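Local structure of nitrite oxidoreductase subunit A (Kuenenia stuttgartiensis, 7B04) at residues 270-275 and 561-566; 281-287 and 1089-1093; 309-313 and 916-920. The protein belongs to the molybdopterin oxidoreductase family, resembles NarG, and carries a molybdenum atom, two MD1 pterin cofactors and an iron/sulfur cluster. One frame throughout, in Å; residues are numbered along the deposited sequence.

Interaction 1. Residues 270-275 and 561-566; sequences YTWHGD and TWAGNY. With MO (molybdenum atom), chain C; MD1 (phosphoric acid 4-(2-amino-4-oxo-3,4,5,6,-tetrahydro-pteridin-6-yl)-2-hydroxy-3,4-dimercapto-but-3-en-yl ester guanylate ester), chain D.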
loop_
_atom_site.group_PDB
_atom_site.type_symbol
_atom_site.label_atom_id
_atom_site.label_comp_id
_atom_site.label_asym_id
_atom_site.label_seq_id
_atom_site.Cartn_x
_atom_site.Cartn_y
_atom_site.Cartn_z
ATOM N N TYR B 270 -8.924 -1.811 20.343
ATOM C CA TYR B 270 -7.481 -1.598 20.366
ATOM C C TYR B 270 -6.752 -2.870 20.774
ATOM O O TYR B 270 -5.820 -3.316 20.095
ATOM C CB TYR B 270 -7.162 -0.446 21.321
ATOM C CG TYR B 270 -5.755 0.110 21.255
ATOM C CD1 TYR B 270 -5.110 0.292 20.042
ATOM C CD2 TYR B 270 -5.095 0.504 22.412
ATOM C CE1 TYR B 270 -3.837 0.831 19.985
ATOM C CE2 TYR B 270 -3.824 1.040 22.364
ATOM C CZ TYR B 270 -3.196 1.195 21.148
ATOM O OH TYR B 270 -1.926 1.725 21.096
ATOM N N THR B 271 -7.142 -3.446 21.907
ATOM C CA THR B 271 -6.486 -4.649 22.398
ATOM C C THR B 271 -6.747 -5.850 21.495
ATOM O O THR B 271 -5.836 -6.649 21.246
ATOM C CB THR B 271 -6.947 -4.916 23.820
ATOM O OG1 THR B 271 -8.365 -5.135 23.831
ATOM C CG2 THR B 271 -6.609 -3.718 24.673
ATOM N N TRP B 272 -7.990 -6.015 21.029
ATOM C CA TRP B 272 -8.330 -7.149 20.170
ATOM C C TRP B 272 -7.381 -7.267 18.986
ATOM O O TRP B 272 -7.006 -8.375 18.584
ATOM C CB TRP B 272 -9.773 -7.021 19.686
ATOM C CG TRP B 272 -10.079 -7.858 18.484
ATOM C CD1 TRP B 272 -10.529 -7.421 17.274
ATOM C CD2 TRP B 272 -9.952 -9.280 18.376
ATOM N NE1 TRP B 272 -10.695 -8.483 16.419
ATOM C CE2 TRP B 272 -10.347 -9.636 17.071
ATOM C CE3 TRP B 272 -9.546 -10.287 19.256
ATOM C CZ2 TRP B 272 -10.347 -10.955 16.627
ATOM C CZ3 TRP B 272 -9.547 -11.592 18.813
ATOM C CH2 TRP B 272 -9.945 -11.915 17.510
ATOM N N HIS B 273 -6.991 -6.138 18.403
ATOM C CA HIS B 273 -6.086 -6.152 17.263
ATOM C C HIS B 273 -4.625 -6.339 17.662
ATOM O O HIS B 273 -3.765 -6.411 16.779
ATOM C CB HIS B 273 -6.258 -4.858 16.463
ATOM C CG HIS B 273 -7.580 -4.750 15.764
ATOM N ND1 HIS B 273 -8.064 -3.558 15.270
ATOM C CD2 HIS B 273 -8.515 -5.685 15.476
ATOM C CE1 HIS B 273 -9.245 -3.762 14.715
ATOM N NE2 HIS B 273 -9.540 -5.045 14.821
ATOM N N GLY B 274 -4.321 -6.450 18.954
ATOM C CA GLY B 274 -2.934 -6.529 19.369
ATOM C C GLY B 274 -2.180 -5.230 19.245
ATOM O O GLY B 274 -0.948 -5.241 19.174
ATOM N N ASP B 275 -2.892 -4.105 19.228
ATOM C CA ASP B 275 -2.299 -2.810 18.941
ATOM C C ASP B 275 -1.779 -2.087 20.185
ATOM O O ASP B 275 -0.871 -1.255 20.062
ATOM C CB ASP B 275 -3.325 -1.927 18.223
ATOM C CG ASP B 275 -3.613 -2.381 16.796
ATOM O OD1 ASP B 275 -2.737 -2.999 16.158
ATOM O OD2 ASP B 275 -4.730 -2.100 16.312
ATOM N N THR B 561 4.858 3.553 21.031
ATOM C CA THR B 561 4.296 2.486 20.221
ATOM C C THR B 561 3.380 3.075 19.155
ATOM O O THR B 561 2.821 4.162 19.324
ATOM C CB THR B 561 3.515 1.477 21.075
ATOM O OG1 THR B 561 3.163 0.342 20.274
ATOM C CG2 THR B 561 2.249 2.104 21.631
ATOM N N TRP B 562 3.246 2.352 18.046
ATOM C CA TRP B 562 2.420 2.787 16.932
ATOM C C TRP B 562 1.438 1.691 16.563
ATOM O O TRP B 562 1.767 0.503 16.616
ATOM C CB TRP B 562 3.267 3.158 15.720
ATOM C CG TRP B 562 4.111 4.341 15.974
ATOM C CD1 TRP B 562 5.458 4.360 16.152
ATOM C CD2 TRP B 562 3.667 5.697 16.105
ATOM N NE1 TRP B 562 5.885 5.643 16.374
ATOM C CE2 TRP B 562 4.804 6.484 16.354
ATOM C CE3 TRP B 562 2.417 6.320 16.032
ATOM C CZ2 TRP B 562 4.735 7.862 16.529
ATOM C CZ3 TRP B 562 2.349 7.688 16.206
ATOM C CH2 TRP B 562 3.501 8.443 16.452
ATOM N N ALA B 563 0.237 2.101 16.182
ATOM C CA ALA B 563 -0.851 1.165 15.965
ATOM C C ALA B 563 -1.874 1.834 15.051
ATOM O O ALA B 563 -1.563 2.818 14.371
ATOM C CB ALA B 563 -1.448 0.736 17.312
ATOM N N GLY B 564 -3.088 1.297 15.029
ATOM C CA GLY B 564 -4.173 1.950 14.338
ATOM C C GLY B 564 -4.666 3.147 15.131
ATOM O O GLY B 564 -4.045 3.610 16.088
ATOM N N ASN B 565 -5.822 3.655 14.713
ATOM C CA ASN B 565 -6.412 4.835 15.341
ATOM C C ASN B 565 -7.292 4.387 16.500
ATOM O O ASN B 565 -8.419 3.932 16.302
ATOM C CB ASN B 565 -7.198 5.662 14.332
ATOM C CG ASN B 565 -7.251 7.127 14.712
ATOM O OD1 ASN B 565 -6.735 7.523 15.759
ATOM N ND2 ASN B 565 -7.870 7.939 13.867
ATOM N N TYR B 566 -6.780 4.544 17.721
ATOM C CA TYR B 566 -7.439 4.067 18.927
ATOM C C TYR B 566 -7.961 5.174 19.823
ATOM O O TYR B 566 -8.797 4.899 20.690
ATOM C CB TYR B 566 -6.448 3.252 19.768
ATOM C CG TYR B 566 -5.363 4.146 20.330
ATOM C CD1 TYR B 566 -4.270 4.508 19.555
ATOM C CD2 TYR B 566 -5.455 4.668 21.617
ATOM C CE1 TYR B 566 -3.293 5.346 20.046
ATOM C CE2 TYR B 566 -4.483 5.509 22.115
ATOM C CZ TYR B 566 -3.404 5.842 21.327
ATOM O OH TYR B 566 -2.436 6.680 21.825
HETATM MO MO MO C . -3.834 -2.443 14.401
HETATM P PB MD1 D . -10.229 -4.478 10.887
HETATM O O3B MD1 D . -9.664 -4.141 9.380
HETATM O O1B MD1 D . -11.150 -5.669 10.786
HETATM O O2B MD1 D . -11.008 -3.290 11.399
HETATM O O3A MD1 D . -9.018 -4.812 11.962
HETATM C C10 MD1 D . -7.700 -4.397 11.746
HETATM C C11 MD1 D . -6.727 -5.502 12.250
HETATM O O11 MD1 D . -6.280 -6.415 11.007
HETATM C C12 MD1 D . -5.689 -4.971 12.899
HETATM S S12 MD1 D . -5.512 -3.163 12.936
HETATM C C13 MD1 D . -4.584 -5.759 13.662
HETATM S S13 MD1 D . -3.320 -4.696 14.421
HETATM C C14 MD1 D . -4.414 -7.195 13.833
HETATM N N15 MD1 D . -3.148 -7.573 12.927
HETATM C C16 MD1 D . -2.976 -8.944 12.640
HETATM C C15 MD1 D . -1.690 -9.395 12.045
HETATM O O14 MD1 D . -0.832 -8.606 11.836
HETATM N N17 MD1 D . -1.483 -10.831 11.719
HETATM C C17 MD1 D . -2.605 -11.856 11.987
HETATM N N16 MD1 D . -2.399 -13.257 11.672
HETATM N N18 MD1 D . -3.914 -11.412 12.592
HETATM C C20 MD1 D . -4.136 -10.028 12.919
HETATM N N8 MD1 D . -5.374 -9.667 13.473
HETATM C C7 MD1 D . -5.607 -8.106 13.728
HETATM P PA MD1 D . -10.627 -3.602 8.151
HETATM O O1A MD1 D . -9.822 -2.780 7.175
HETATM O O2A MD1 D . -11.185 -4.808 7.454
HETATM O "O5'" MD1 D . -11.930 -2.737 8.661
HETATM C "C5'" MD1 D . -12.646 -2.063 7.663
HETATM C "C4'" MD1 D . -13.905 -2.891 7.227
HETATM O "O4'" MD1 D . -15.164 -1.977 7.260
HETATM C "C1'" MD1 D . -15.448 -1.615 5.771
HETATM N N9 MD1 D . -15.653 -0.150 5.604
HETATM C C4 MD1 D . -16.721 0.410 6.145
HETATM N N3 MD1 D . -17.831 -0.169 6.945
HETATM C C2 MD1 D . -18.898 0.698 7.426
HETATM N N2 MD1 D . -19.974 0.128 8.204
HETATM N N1 MD1 D . -18.891 2.109 7.137
HETATM C C6 MD1 D . -17.820 2.658 6.367
HETATM O O6 MD1 D . -17.809 3.818 6.126
HETATM C C5 MD1 D . -16.698 1.742 5.862
HETATM N N7 MD1 D . -15.606 1.978 5.143
HETATM C C8 MD1 D . -14.948 0.810 4.975
HETATM C "C2'" MD1 D . -14.434 -2.017 5.114
HETATM O "O2'" MD1 D . -14.843 -2.494 3.797
HETATM C "C3'" MD1 D . -13.802 -3.261 6.008
HETATM O "O3'" MD1 D . -14.583 -4.468 5.766
#
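Tyr-270 turns its CG anti to the backbone N (chi1 -168°), while Tyr-566 holds its own CG between the backbone N and the carbonyl carbon (chi1 68°); with these settings the two side chains lie next to each other and point the same way. Their rings form an offset stack, centroids 4.4 Å apart and planes 18° from parallel. The displacement puts Tyr-566 CB over the Tyr-270 face, a CH-pi contact with CB 3.6 Å from the ring centroid. Ala-563 approaches that ring at its edge instead, its CB 3.6 Å from Tyr-270 CE1. Segment 561-566 begins at the end of strand 558-561, and Asp-275, Ala-563 and Gly-564 border the molybdenum site of the molybdopterin oxidoreductase fold. Beyond the tyrosine pair, Ala-563 CB also packs on Asp-275 CB at 3.4 Å, behind the carboxylate that binds the metal. OD1 and OD2 of Asp-275 each lie 2.1 Å from the molybdenum, a bidentate ligand as in NarG, and sulfurs from two MD1 cofactors complete the site. The hydroxyls of both tyrosines are hydrogen-bonded to the chain just past residue 287, Tyr-270 OH with Thr-288 OG1 and Tyr-566 OH with Asp-290 OD2.

Interaction 2. Residues 281-287 and 1089-1093; sequences PFSHGLQ and ADNHC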
loop_
_atom_site.group_PDB
_atom_site.type_symbol
_atom_site.label_atom_id
_atom_site.label_comp_id
_atom_site.label_asym_id
_atom_site.label_seq_id
_atom_site.Cartn_x
_atom_site.Cartn_y
_atom_site.Cartn_z
ATOM N N PRO B 281 0.685 0.630 30.558
ATOM C CA PRO B 281 0.015 0.797 31.860
ATOM C C PRO B 281 0.899 0.451 33.045
ATOM O O PRO B 281 0.659 0.957 34.148
ATOM C CB PRO B 281 -1.191 -0.147 31.764
ATOM C CG PRO B 281 -1.454 -0.265 30.309
ATOM C CD PRO B 281 -0.102 -0.234 29.658
ATOM N N PHE B 282 1.913 -0.394 32.853
ATOM C CA PHE B 282 2.821 -0.738 33.942
ATOM C C PHE B 282 3.914 0.311 34.114
ATOM O O PHE B 282 4.290 0.638 35.245
ATOM C CB PHE B 282 3.447 -2.111 33.692
ATOM C CG PHE B 282 2.458 -3.241 33.694
ATOM C CD1 PHE B 282 2.019 -3.794 34.885
ATOM C CD2 PHE B 282 1.971 -3.755 32.505
ATOM C CE1 PHE B 282 1.111 -4.835 34.888
ATOM C CE2 PHE B 282 1.062 -4.795 32.501
ATOM C CZ PHE B 282 0.632 -5.337 33.694
ATOM N N SER B 283 4.434 0.847 33.006
ATOM C CA SER B 283 5.587 1.737 33.082
ATOM C C SER B 283 5.183 3.167 33.420
ATOM O O SER B 283 5.827 3.814 34.254
ATOM C CB SER B 283 6.363 1.700 31.765
ATOM O OG SER B 283 6.895 0.408 31.523
ATOM N N HIS B 284 4.126 3.682 32.788
ATOM C CA HIS B 284 3.669 5.039 33.052
ATOM C C HIS B 284 2.176 5.154 33.324
ATOM O O HIS B 284 1.725 6.238 33.708
ATOM C CB HIS B 284 4.036 5.971 31.889
ATOM C CG HIS B 284 3.554 5.493 30.556
ATOM N ND1 HIS B 284 2.279 5.739 30.095
ATOM C CD2 HIS B 284 4.179 4.792 29.581
ATOM C CE1 HIS B 284 2.138 5.207 28.894
ATOM N NE2 HIS B 284 3.277 4.629 28.558
ATOM N N GLY B 285 1.399 4.088 33.142
ATOM C CA GLY B 285 -0.002 4.110 33.518
ATOM C C GLY B 285 -0.929 4.823 32.562
ATOM O O GLY B 285 -2.028 5.214 32.965
ATOM N N LEU B 286 -0.527 4.998 31.309
ATOM C CA LEU B 286 -1.362 5.611 30.289
ATOM C C LEU B 286 -1.619 4.598 29.183
ATOM O O LEU B 286 -0.813 3.690 28.957
ATOM C CB LEU B 286 -0.707 6.872 29.714
ATOM C CG LEU B 286 -1.598 7.954 29.103
ATOM C CD1 LEU B 286 -0.919 9.286 29.280
ATOM C CD2 LEU B 286 -1.869 7.699 27.628
ATOM N N GLN B 287 -2.761 4.756 28.509
ATOM C CA GLN B 287 -3.163 3.814 27.468
ATOM C C GLN B 287 -2.052 3.600 26.445
ATOM O O GLN B 287 -1.667 2.461 26.157
ATOM C CB GLN B 287 -4.437 4.315 26.784
ATOM C CG GLN B 287 -5.081 3.309 25.848
ATOM C CD GLN B 287 -6.240 3.899 25.066
ATOM O OE1 GLN B 287 -6.438 5.115 25.050
ATOM N NE2 GLN B 287 -7.015 3.039 24.416
ATOM N N ALA B 1089 -11.556 -1.734 28.823
ATOM C CA ALA B 1089 -11.477 -2.147 27.425
ATOM C C ALA B 1089 -10.608 -1.149 26.674
ATOM O O ALA B 1089 -10.730 0.068 26.858
ATOM C CB ALA B 1089 -12.860 -2.278 26.795
ATOM N N ASP B 1090 -9.683 -1.672 25.871
ATOM C CA ASP B 1090 -8.668 -0.913 25.150
ATOM C C ASP B 1090 -7.652 -0.284 26.097
ATOM O O ASP B 1090 -6.889 0.593 25.675
ATOM C CB ASP B 1090 -9.280 0.145 24.229
ATOM C CG ASP B 1090 -10.363 -0.439 23.308
ATOM O OD1 ASP B 1090 -10.308 -1.653 23.012
ATOM O OD2 ASP B 1090 -11.248 0.314 22.848
ATOM N N ASN B 1091 -7.634 -0.685 27.376
ATOM C CA ASN B 1091 -6.669 -0.183 28.354
ATOM C C ASN B 1091 -6.505 -1.246 29.431
ATOM O O ASN B 1091 -7.286 -1.270 30.384
ATOM C CB ASN B 1091 -7.153 1.114 28.965
ATOM C CG ASN B 1091 -6.059 1.870 29.669
ATOM O OD1 ASN B 1091 -4.881 1.733 29.346
ATOM N ND2 ASN B 1091 -6.447 2.692 30.633
ATOM N N HIS B 1092 -5.421 -2.014 29.356
ATOM C CA HIS B 1092 -5.146 -3.154 30.228
ATOM C C HIS B 1092 -6.216 -4.243 30.114
ATOM O O HIS B 1092 -6.999 -4.513 31.040
ATOM C CB HIS B 1092 -5.024 -2.739 31.680
ATOM C CG HIS B 1092 -4.525 -3.846 32.553
ATOM N ND1 HIS B 1092 -3.402 -4.580 32.228
ATOM C CD2 HIS B 1092 -5.048 -4.423 33.660
ATOM C CE1 HIS B 1092 -3.215 -5.513 33.140
ATOM N NE2 HIS B 1092 -4.201 -5.441 34.017
ATOM N N CYS B 1093 -6.260 -4.864 28.944
ATOM C CA CYS B 1093 -6.936 -6.137 28.758
ATOM C C CYS B 1093 -6.105 -6.936 27.759
ATOM O O CYS B 1093 -4.972 -6.558 27.421
ATOM C CB CYS B 1093 -8.412 -5.930 28.373
ATOM S SG CYS B 1093 -8.739 -4.982 26.901
#
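Gln-287 and Asn-1091 meet where the chain leaving helix 280-283 runs against a loop near the C-terminus. That loop, between strands 1083-1084 and 1102-1109, leads into a six-stranded sheet that closes on itself, probably the C-terminal beta barrel known from the DMSO reductase family, so the contact joins two parts of the fold some 800 residues apart in sequence. Gln-287 buries the most surface. Its CG is anti to the backbone N (chi1 -170°) and the chain stays extended beyond, carrying the amide alongside Asp-1090, with amide and carboxylate planes nearly parallel. The carboxylate itself leads away, its OD1 held by Asn-269 N and Tyr-270 N, and it is the backbone O of Asp-1090 that serves the glutamine. NE2 donates to this oxygen at 2.8 Å; the N-H...O angle of 140° makes this a bent bond, with the donor tilted out of the carbonyl plane.

Asn-1091 crosses the same glutamine near its root: OD1 sits 3.3 Å from Gln-287 CA and 3.7 Å from Gln-287 CB. That oxygen also comes within 4.1 Å of Pro-281 CG, so it touches both ends of segment 281-287. Asn-1091 ND2 makes a weak bond to Lys-1076 O, and Lys-1076 also pairs through its backbone with Gly-285.

His-1092 deals with the helix. It brings CE1 to 3.9 Å from CZ of Phe-282, the two side chains crossing at about a right angle with ring planes at 89°; the pair is oblique, with centroids 5.7 Å apart. His-1092 NE2 is hydrogen-bonded to Leu-1070 N, which helps to fix the ring's rotation. Within the loop itself, Asp-1090 N points back at Cys-1093 SG in a weak hydrogen bond of 3.6 Å.

Interaction 3. Residues 309-313 and 916-920; sequences LIENK and PKSRH. With MD1 (phosphoric acid 4-(2-amino-4-oxo-3,4,5,6,-tetrahydro-pteridin-6-yl)-2-hydroxy-3,4-dimercapto-but-3-en-yl ester guanylate ester), chain E.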
loop_
_atom_site.group_PDB
_atom_site.type_symbol
_atom_site.label_atom_id
_atom_site.label_comp_id
_atom_site.label_asym_id
_atom_site.label_seq_id
_atom_site.Cartn_x
_atom_site.Cartn_y
_atom_site.Cartn_z
ATOM N N LEU B 309 7.967 1.774 9.851
ATOM C CA LEU B 309 7.417 3.146 9.729
ATOM C C LEU B 309 7.186 3.487 8.255
ATOM O O LEU B 309 6.230 4.163 7.966
ATOM C CB LEU B 309 8.374 4.118 10.421
ATOM C CG LEU B 309 7.734 5.146 11.348
ATOM C CD1 LEU B 309 6.404 4.682 11.889
ATOM C CD2 LEU B 309 8.654 5.517 12.481
ATOM N N ILE B 310 8.086 3.044 7.383
ATOM C CA ILE B 310 8.057 3.253 5.912
ATOM C C ILE B 310 6.842 2.601 5.262
ATOM O O ILE B 310 6.363 3.182 4.327
ATOM C CB ILE B 310 9.363 2.756 5.294
ATOM C CG1 ILE B 310 10.494 3.748 5.524
ATOM C CG2 ILE B 310 9.168 2.484 3.830
ATOM C CD1 ILE B 310 10.316 4.539 6.755
ATOM N N GLU B 311 6.384 1.431 5.700
ATOM C CA GLU B 311 5.256 0.844 4.988
ATOM C C GLU B 311 3.931 0.974 5.717
ATOM O O GLU B 311 2.886 0.706 5.110
ATOM C CB GLU B 311 5.441 -0.666 4.763
ATOM C CG GLU B 311 6.669 -1.187 4.079
ATOM C CD GLU B 311 6.482 -2.664 3.773
ATOM O OE1 GLU B 311 5.324 -3.129 3.841
ATOM O OE2 GLU B 311 7.467 -3.367 3.488
ATOM N N ASN B 312 3.928 1.379 6.983
ATOM C CA ASN B 312 2.695 1.347 7.750
ATOM C C ASN B 312 2.291 2.677 8.366
ATOM O O ASN B 312 1.290 2.726 9.086
ATOM C CB ASN B 312 2.812 0.283 8.850
ATOM C CG ASN B 312 2.985 -1.117 8.281
ATOM O OD1 ASN B 312 2.276 -1.513 7.355
ATOM N ND2 ASN B 312 3.944 -1.862 8.817
ATOM N N LYS B 313 3.044 3.746 8.131
ATOM C CA LYS B 313 2.617 5.106 8.445
ATOM C C LYS B 313 3.083 6.019 7.316
ATOM O O LYS B 313 3.647 7.090 7.539
ATOM C CB LYS B 313 3.131 5.568 9.813
ATOM C CG LYS B 313 2.717 4.665 10.975
ATOM C CD LYS B 313 1.567 5.249 11.785
ATOM C CE LYS B 313 0.933 4.204 12.704
ATOM N NZ LYS B 313 0.601 2.937 11.991
ATOM N N PRO B 916 3.185 -9.280 9.128
ATOM C CA PRO B 916 3.179 -7.826 9.267
ATOM C C PRO B 916 2.094 -7.242 8.373
ATOM O O PRO B 916 1.387 -7.955 7.663
ATOM C CB PRO B 916 4.583 -7.418 8.794
ATOM C CG PRO B 916 5.391 -8.686 8.797
ATOM C CD PRO B 916 4.397 -9.743 8.439
ATOM N N LYS B 917 1.959 -5.930 8.428
ATOM C CA LYS B 917 1.016 -5.243 7.566
ATOM C C LYS B 917 1.735 -4.629 6.373
ATOM O O LYS B 917 2.931 -4.333 6.417
ATOM C CB LYS B 917 0.222 -4.216 8.365
ATOM C CG LYS B 917 -0.614 -4.948 9.396
ATOM C CD LYS B 917 -1.640 -4.100 10.082
ATOM C CE LYS B 917 -2.317 -4.925 11.153
ATOM N NZ LYS B 917 -1.425 -5.116 12.333
ATOM N N SER B 918 0.977 -4.426 5.304
ATOM C CA SER B 918 1.533 -4.099 4.003
ATOM C C SER B 918 1.193 -2.675 3.595
ATOM O O SER B 918 0.246 -2.060 4.091
ATOM C CB SER B 918 1.019 -5.068 2.934
ATOM O OG SER B 918 1.471 -4.688 1.646
ATOM N N ARG B 919 2.009 -2.159 2.679
ATOM C CA ARG B 919 1.739 -0.870 2.069
ATOM C C ARG B 919 0.565 -0.918 1.101
ATOM O O ARG B 919 -0.015 0.128 0.800
ATOM C CB ARG B 919 2.991 -0.395 1.332
ATOM C CG ARG B 919 3.559 -1.414 0.371
ATOM C CD ARG B 919 4.597 -0.797 -0.542
ATOM N NE ARG B 919 5.685 -0.167 0.199
ATOM C CZ ARG B 919 6.820 -0.778 0.522
ATOM N NH1 ARG B 919 7.019 -2.041 0.170
ATOM N NH2 ARG B 919 7.759 -0.126 1.194
ATOM N N HIS B 920 0.185 -2.106 0.635
ATOM C CA HIS B 920 -0.789 -2.273 -0.436
ATOM C C HIS B 920 -2.210 -2.470 0.074
ATOM O O HIS B 920 -3.134 -2.568 -0.744
ATOM C CB HIS B 920 -0.394 -3.454 -1.327
ATOM C CG HIS B 920 1.034 -3.423 -1.772
ATOM N ND1 HIS B 920 1.471 -2.629 -2.808
ATOM C CD2 HIS B 920 2.125 -4.091 -1.324
ATOM C CE1 HIS B 920 2.769 -2.805 -2.980
ATOM N NE2 HIS B 920 3.191 -3.688 -2.092
HETATM P PB MD1 E . 3.551 -2.486 12.489
HETATM O O3B MD1 E . 3.491 -4.127 12.612
HETATM O O1B MD1 E . 4.718 -2.088 11.617
HETATM O O2B MD1 E . 3.723 -1.887 13.863
HETATM O O3A MD1 E . 2.140 -1.956 11.815
HETATM C C10 MD1 E . 0.933 -2.051 12.522
HETATM C C11 MD1 E . 0.036 -0.836 12.149
HETATM O O11 MD1 E . 0.355 -0.529 10.607
HETATM C C12 MD1 E . -1.236 -1.093 12.491
HETATM S S12 MD1 E . -1.558 -2.017 14.020
HETATM C C13 MD1 E . -2.516 -0.639 11.742
HETATM S S13 MD1 E . -4.094 -1.143 12.485
HETATM C C14 MD1 E . -2.571 0.083 10.500
HETATM N N15 MD1 E . -1.975 -0.945 9.422
HETATM C C16 MD1 E . -1.626 -0.330 8.208
HETATM C C15 MD1 E . -1.872 -0.972 6.890
HETATM O O14 MD1 E . -2.386 -2.039 6.832
HETATM N N17 MD1 E . -1.466 -0.260 5.648
HETATM C C17 MD1 E . -0.795 1.131 5.730
HETATM N N16 MD1 E . -0.405 1.818 4.513
HETATM N N18 MD1 E . -0.542 1.784 7.069
HETATM C C20 MD1 E . -0.930 1.110 8.281
HETATM N N8 MD1 E . -0.715 1.672 9.553
HETATM C C7 MD1 E . -1.996 1.475 10.500
HETATM P PA MD1 E . 4.428 -5.169 11.742
HETATM O O1A MD1 E . 3.791 -6.535 11.800
HETATM O O2A MD1 E . 4.485 -4.685 10.314
HETATM O "O5'" MD1 E . 5.959 -5.268 12.345
HETATM C "C5'" MD1 E . 6.906 -4.318 11.959
HETATM C "C4'" MD1 E . 8.331 -4.961 11.825
HETATM O "O4'" MD1 E . 8.755 -5.724 13.119
HETATM C "C1'" MD1 E . 9.363 -7.040 12.562
HETATM N N9 MD1 E . 9.365 -8.126 13.577
HETATM C C4 MD1 E . 10.166 -8.037 14.634
HETATM N N3 MD1 E . 11.141 -6.993 15.062
HETATM C C2 MD1 E . 11.897 -7.163 16.301
HETATM N N2 MD1 E . 12.845 -6.145 16.717
HETATM N N1 MD1 E . 11.701 -8.341 17.110
HETATM C C6 MD1 E . 10.765 -9.339 16.692
HETATM O O6 MD1 E . 10.597 -10.307 17.352
HETATM C C5 MD1 E . 9.976 -9.153 15.390
HETATM N N7 MD1 E . 9.063 -9.908 14.785
HETATM C C8 MD1 E . 8.677 -9.281 13.656
HETATM C "C2'" MD1 E . 8.570 -7.303 11.603
HETATM O "O2'" MD1 E . 9.174 -8.251 10.676
HETATM C "C3'" MD1 E . 8.349 -5.825 10.880
HETATM O "O3'" MD1 E . 9.466 -5.536 9.990
HETATM O O HOH W 1 5.717 2.602 1.610
#
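The guanidinium of Arg-919 carries Glu-311 CG over one face, toward its rim and 3.3 Å from NH2, while Ile-310 CG2 and a water lie at its edge. This is where the short helix 309-312, which follows strand 301-304 of the five-stranded parallel sheet, meets the loop after strand 911-914 of the six-stranded sheet, and the two line the pocket of the chain E MD1 in this molybdopterin oxidoreductase.

Arg-919 starts with CG between its backbone N and carbonyl carbon (chi1 52°) and bends again at chi3, which swings the flat group back across the Glu-311 chain. The carboxylate is inclined to it by 33°. OE2 of Glu-311 is 3.6 Å from Arg-919 NH1, a long salt bridge in which no N-H points at the oxygen, so charge alone acts there. Arg-919 NH1 has further salt bridges to Asp-147 and Glu-146 of subunit B, and Glu-311 OE1 pairs with Lys-1019 of its own chain. The edge water bridges the segments: it donates to Ile-310 O and accepts from Arg-919 NE at 3.1 Å.

On the cofactor side, Asn-312 splits its amide between two neighbours. ND2 donates to MD1 O1B at 2.9 Å, whereas OD1 faces Lys-917 O at 3.0 Å, two acceptors without a bond; Lys-1019 NZ bonds to that carbonyl. The backbone N of Lys-917 reaches O2A on the other phosphate at 3.4 Å, a weak bond. The lysine chain passes N15 with its CD and carries NZ on toward the dithiolene sulfurs, the side chain coming to about 4 Å from the molybdenum. Past it, an ST turn shapes the loop: His-920 N donates to Ser-918 OG at 3.1 Å, almost straight at 173°.

All three contacts are buried. Interaction 1 lies almost at the centre of the chain, whereas interactions 2 and 3 sit about 14 Å from it and do not touch each other; both border interaction 1, through Asp-1090 and Lys-313. Interactions 1 and 3 both hang on the five-stranded parallel sheet (strands 558-561 and 301-304) and line cofactor pockets, while 2 and 3 each bring in a loop bordering the six-stranded sheet. The Asp-1090 side chain of interaction 2 is about 11 Å from the metal. The chemistry changes from stacked rings beside a metal ligand, to one side-chain-to-backbone hydrogen bond and an oblique ring pair, to charges and phosphates where subunit B adds salt bridges; subunit B also touches Leu-286 of interaction 2.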